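Local coordinates for protein AT5g51720/MIO24_14 (PDB 3S2R) that carries one [2Fe-2S] cluster per subunit as a homodimer, acts as an iron-sulfur transfer protein and plays a role in plant development, senescence and iron metabolism, at residues P47-R50 / T56-L59; W52-G55 / C60-S63. The protein carries 1 engineered substitution. All blocks are in the same frame, centred on the assembly; numbering follows the deposited sequence.

Interaction 1. Residues P47-R50 / T56-L59; sequences PYCR and TFPL. With FES (Fe2/s2 (inorganic) cluster), chain D.
Leu59 lays its CD2 methyl over one face of the Tyr48 ring, 3.9 Å from the ring centroid. This is a CH-pi contact, and the methyl sits toward the hydroxyl end, with CZ as the ring atom nearest to it. CB of Pro58 adds a looser apolar touch at CD1 of the same ring. Next to Pro58, Phe57 turns its ring edge to Cys49. CD2 of Phe57 lies 3.6 Å from Cys49 SG, close to the ring plane, a sulfur-aromatic contact. SG stands anti to the backbone N of Cys49 (chi1 -176°), which carries it to FE1 of the cluster at 2.3 Å. Farther out the contact is polar. Cys49 N donates to Pro58 O at 2.8 Å, fairly straight at 162°, from a position tilted out of the carbonyl plane. A water donates to the same Pro58 O and to Cys49 O, so it bridges the two backbones. A cis peptide bond precedes Pro58. Tyr48 and Leu59 form a single beta bridge at the end of strand 45-48. Arg50 turns away and forms a salt bridge with Asp34 of the second subunit. The arrangement belongs to the cluster-binding CDGSH domain of NEET proteins, where Cys49 and Cys51 hold FE1.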
loop_
_atom_site.group_PDB
_atom_site.type_symbol
_atom_site.label_atom_id
_atom_site.label_comp_id
_atom_site.label_asym_id
_atom_site.label_seq_id
_atom_site.Cartn_x
_atom_site.Cartn_y
_atom_site.Cartn_z
ATOM N N PRO B 47 -8.333 2.635 -8.879
ATOM C CA PRO B 47 -6.974 2.520 -8.387
ATOM C C PRO B 47 -6.897 2.644 -6.866
ATOM O O PRO B 47 -7.458 3.586 -6.276
ATOM C CB PRO B 47 -6.269 3.698 -9.063
ATOM C CG PRO B 47 -7.331 4.769 -9.172
ATOM C CD PRO B 47 -8.611 4.001 -9.410
ATOM N N TYR B 48 -6.178 1.694 -6.252
ATOM C CA TYR B 48 -5.982 1.614 -4.826
ATOM C C TYR B 48 -4.540 1.965 -4.482
ATOM O O TYR B 48 -3.592 1.538 -5.126
ATOM C CB TYR B 48 -6.382 0.241 -4.288
ATOM C CG TYR B 48 -7.851 0.150 -4.039
ATOM C CD1 TYR B 48 -8.374 0.227 -2.744
ATOM C CD2 TYR B 48 -8.759 0.059 -5.085
ATOM C CE1 TYR B 48 -9.756 0.214 -2.519
ATOM C CE2 TYR B 48 -10.128 0.020 -4.850
ATOM C CZ TYR B 48 -10.618 0.115 -3.566
ATOM O OH TYR B 48 -11.974 0.125 -3.317
ATOM N N CYS B 49 -4.384 2.730 -3.411
ATOM C CA CYS B 49 -3.112 3.253 -2.973
ATOM C C CYS B 49 -2.204 2.214 -2.354
ATOM O O CYS B 49 -2.601 1.419 -1.488
ATOM C CB CYS B 49 -3.373 4.398 -1.948
ATOM S SG CYS B 49 -1.850 5.241 -1.394
ATOM N N ARG B 50 -0.954 2.242 -2.791
ATOM C CA ARG B 50 0.112 1.433 -2.179
ATOM C C ARG B 50 1.244 2.293 -1.635
ATOM O O ARG B 50 2.308 1.772 -1.314
ATOM C CB ARG B 50 0.625 0.410 -3.174
ATOM C CG ARG B 50 -0.505 -0.546 -3.664
ATOM C CD ARG B 50 0.020 -1.721 -4.447
ATOM N NE ARG B 50 0.612 -1.297 -5.726
ATOM C CZ ARG B 50 1.038 -2.138 -6.654
ATOM N NH1 ARG B 50 0.859 -3.450 -6.526
ATOM N NH2 ARG B 50 1.623 -1.670 -7.756
ATOM N N THR B 56 -7.103 10.257 -0.102
ATOM C CA THR B 56 -8.354 9.466 -0.193
ATOM C C THR B 56 -8.091 7.983 0.129
ATOM O O THR B 56 -8.869 7.106 -0.257
ATOM C CB THR B 56 -9.033 9.581 -1.574
ATOM O OG1 THR B 56 -8.097 9.192 -2.573
ATOM C CG2 THR B 56 -9.464 11.024 -1.809
ATOM N N PHE B 57 -6.996 7.736 0.844
ATOM C CA PHE B 57 -6.600 6.378 1.195
ATOM C C PHE B 57 -7.835 5.632 1.754
ATOM O O PHE B 57 -8.545 6.174 2.596
ATOM C CB PHE B 57 -5.477 6.415 2.234
ATOM C CG PHE B 57 -4.837 5.082 2.447
ATOM C CD1 PHE B 57 -5.323 4.195 3.418
ATOM C CD2 PHE B 57 -3.724 4.723 1.694
ATOM C CE1 PHE B 57 -4.751 2.953 3.595
ATOM C CE2 PHE B 57 -3.157 3.459 1.839
ATOM C CZ PHE B 57 -3.641 2.579 2.797
ATOM N N PRO B 58 -8.103 4.384 1.309
ATOM C CA PRO B 58 -7.261 3.468 0.544
ATOM C C PRO B 58 -7.217 3.658 -0.973
ATOM O O PRO B 58 -6.569 2.877 -1.644
ATOM C CB PRO B 58 -7.839 2.092 0.919
ATOM C CG PRO B 58 -9.276 2.349 1.121
ATOM C CD PRO B 58 -9.290 3.686 1.843
ATOM N N LEU B 59 -7.887 4.670 -1.510
ATOM C CA LEU B 59 -7.846 4.955 -2.950
ATOM C C LEU B 59 -6.618 5.755 -3.291
ATOM O O LEU B 59 -6.068 6.466 -2.415
ATOM C CB LEU B 59 -9.081 5.738 -3.359
ATOM C CG LEU B 59 -10.408 5.035 -3.113
ATOM C CD1 LEU B 59 -11.542 6.022 -3.367
ATOM C CD2 LEU B 59 -10.570 3.754 -3.955
HETATM FE FE1 FES D . -0.765 6.159 -3.217
HETATM FE FE2 FES D . -1.308 6.630 -5.848
HETATM S S1 FES D . -1.752 7.919 -4.069
HETATM S S2 FES D . -0.421 4.761 -4.920
HETATM O O HOH W 1 -5.091 0.631 -0.747
#

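Interaction 2. Residues W52-G55 / C60-S63; sequences WRSG and CDGS. With FES (Fe2/s2 (inorganic) cluster), chain D.
Asp61 turns its carboxylate toward Ser54 and Gly55, within the CDGSH-type motif that cradles the [2Fe-2S] cluster. OD2 takes the backbone N-H of Gly55 at 2.8 Å. The donor comes from above the carboxylate plane, 57° out of it, and the bond is bent. OD1 is bound within its own segment. It accepts from Ser63 N at 2.9 Å on its anti side, which closes an Asx turn, and from Ser63 OG at 2.6 Å on its syn side. Three bonds thus grip the carboxylate and probably fix its rotation. Asp61 CG sits between its backbone N and carbonyl carbon (chi1 73°), and this folds the group back over its own turn. Ser54 approaches the carboxylate with OG, 3.2 Å from Asp61 CG, but that hydroxyl is hydrogen-bonded to Leu59 O and Thr56 N. CB of Ser63 points toward 52-55 and lies 3.9 Å from Arg53 CB, while its OG turns to Asp61. With an alanine at Ser63 the hydroxyl donor goes, OD1 would probably keep just the backbone N-H of that residue, and the carboxylate would be freer to turn. Arg53 leads away from the contact, its NH1 bonded to the carbonyls of Trp52 and Ile21. Gly62 has a positive phi of 87°, where a CB would jam against the carbonyl O of Asp61. Cys60 and Cys64, the latter an engineered cysteine, bind FE2. Gly62 N donates to Cys60 SG, and that sulfur lies 2.3 Å from FE2.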
loop_
_atom_site.group_PDB
_atom_site.type_symbol
_atom_site.label_atom_id
_atom_site.label_comp_id
_atom_site.label_asym_id
_atom_site.label_seq_id
_atom_site.Cartn_x
_atom_site.Cartn_y
_atom_site.Cartn_z
ATOM N N TRP B 52 0.644 4.967 0.863
ATOM C CA TRP B 52 0.380 5.511 2.192
ATOM C C TRP B 52 0.488 7.025 2.224
ATOM O O TRP B 52 0.816 7.597 3.271
ATOM C CB TRP B 52 1.263 4.855 3.263
ATOM C CG TRP B 52 1.014 3.369 3.251
ATOM C CD1 TRP B 52 1.633 2.477 2.452
ATOM C CD2 TRP B 52 0.043 2.642 4.029
ATOM N NE1 TRP B 52 1.118 1.202 2.680
ATOM C CE2 TRP B 52 0.132 1.284 3.620
ATOM C CE3 TRP B 52 -0.882 2.982 5.031
ATOM C CZ2 TRP B 52 -0.655 0.288 4.196
ATOM C CZ3 TRP B 52 -1.666 1.973 5.595
ATOM C CH2 TRP B 52 -1.557 0.645 5.159
ATOM N N ARG B 53 0.206 7.679 1.104
ATOM C CA ARG B 53 0.222 9.167 1.051
ATOM C C ARG B 53 -1.086 9.739 0.540
ATOM O O ARG B 53 -1.298 10.942 0.598
ATOM C CB ARG B 53 1.389 9.706 0.204
ATOM C CG ARG B 53 2.798 9.280 0.622
ATOM C CD ARG B 53 3.186 9.761 2.028
ATOM N NE ARG B 53 4.546 9.372 2.384
ATOM C CZ ARG B 53 4.838 8.249 3.032
ATOM N NH1 ARG B 53 3.847 7.412 3.375
ATOM N NH2 ARG B 53 6.106 7.952 3.317
ATOM N N SER B 54 -1.970 8.914 0.015
ATOM C CA SER B 54 -3.190 9.409 -0.572
ATOM C C SER B 54 -4.108 10.106 0.426
ATOM O O SER B 54 -4.367 9.598 1.511
ATOM C CB SER B 54 -3.963 8.286 -1.195
ATOM O OG SER B 54 -5.159 8.873 -1.716
ATOM N N GLY B 55 -4.614 11.276 0.034
ATOM C CA GLY B 55 -5.627 11.965 0.819
ATOM C C GLY B 55 -6.960 11.240 0.787
ATOM O O GLY B 55 -7.842 11.578 1.563
ATOM N N CYS B 60 -6.153 5.625 -4.535
ATOM C CA CYS B 60 -5.046 6.426 -5.067
ATOM C C CYS B 60 -5.542 7.767 -5.562
ATOM O O CYS B 60 -6.481 7.813 -6.356
ATOM C CB CYS B 60 -4.427 5.636 -6.227
ATOM S SG CYS B 60 -3.179 6.538 -7.178
ATOM N N ASP B 61 -4.918 8.838 -5.082
ATOM C CA ASP B 61 -5.260 10.205 -5.533
ATOM C C ASP B 61 -4.122 10.843 -6.299
ATOM O O ASP B 61 -4.194 12.042 -6.568
ATOM C CB ASP B 61 -5.729 11.087 -4.352
ATOM C CG ASP B 61 -4.606 11.496 -3.421
ATOM O OD1 ASP B 61 -3.458 11.009 -3.587
ATOM O OD2 ASP B 61 -4.915 12.332 -2.541
ATOM N N GLY B 62 -3.103 10.059 -6.685
ATOM C CA GLY B 62 -1.962 10.615 -7.399
ATOM C C GLY B 62 -0.869 11.166 -6.500
ATOM O O GLY B 62 0.124 11.694 -7.020
ATOM N N SER B 63 -0.992 10.992 -5.173
ATOM C CA SER B 63 0.063 11.439 -4.270
ATOM C C SER B 63 1.335 10.642 -4.466
ATOM O O SER B 63 2.419 11.155 -4.181
ATOM C CB SER B 63 -0.369 11.398 -2.813
ATOM O OG SER B 63 -1.441 12.304 -2.579
HETATM FE FE1 FES D . -0.765 6.159 -3.217
HETATM FE FE2 FES D . -1.308 6.630 -5.848
HETATM S S1 FES D . -1.752 7.919 -4.069
HETATM S S2 FES D . -0.421 4.761 -4.920
#

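From the N-terminal side, strand 45-48 runs into the cluster-binding loop, and interaction 1 closes the turn from 47-50 back to 56-59. Interaction 2 starts within that turn, at 52-55, and closes on 60-63, past its end. The two contacts therefore cross rather than nest, in the order 47-50, 52-55, 56-59, 60-63. They also meet directly: Pro47 O is probably bonded to Cys60 N, and the Phe57 and Trp52 rings pack together. Interaction 1 ties the loop to the strand and holds the FE1 side; interaction 2 ties it to the stretch that leads into helix 63-71 and holds the FE2 side. Both reach the second subunit.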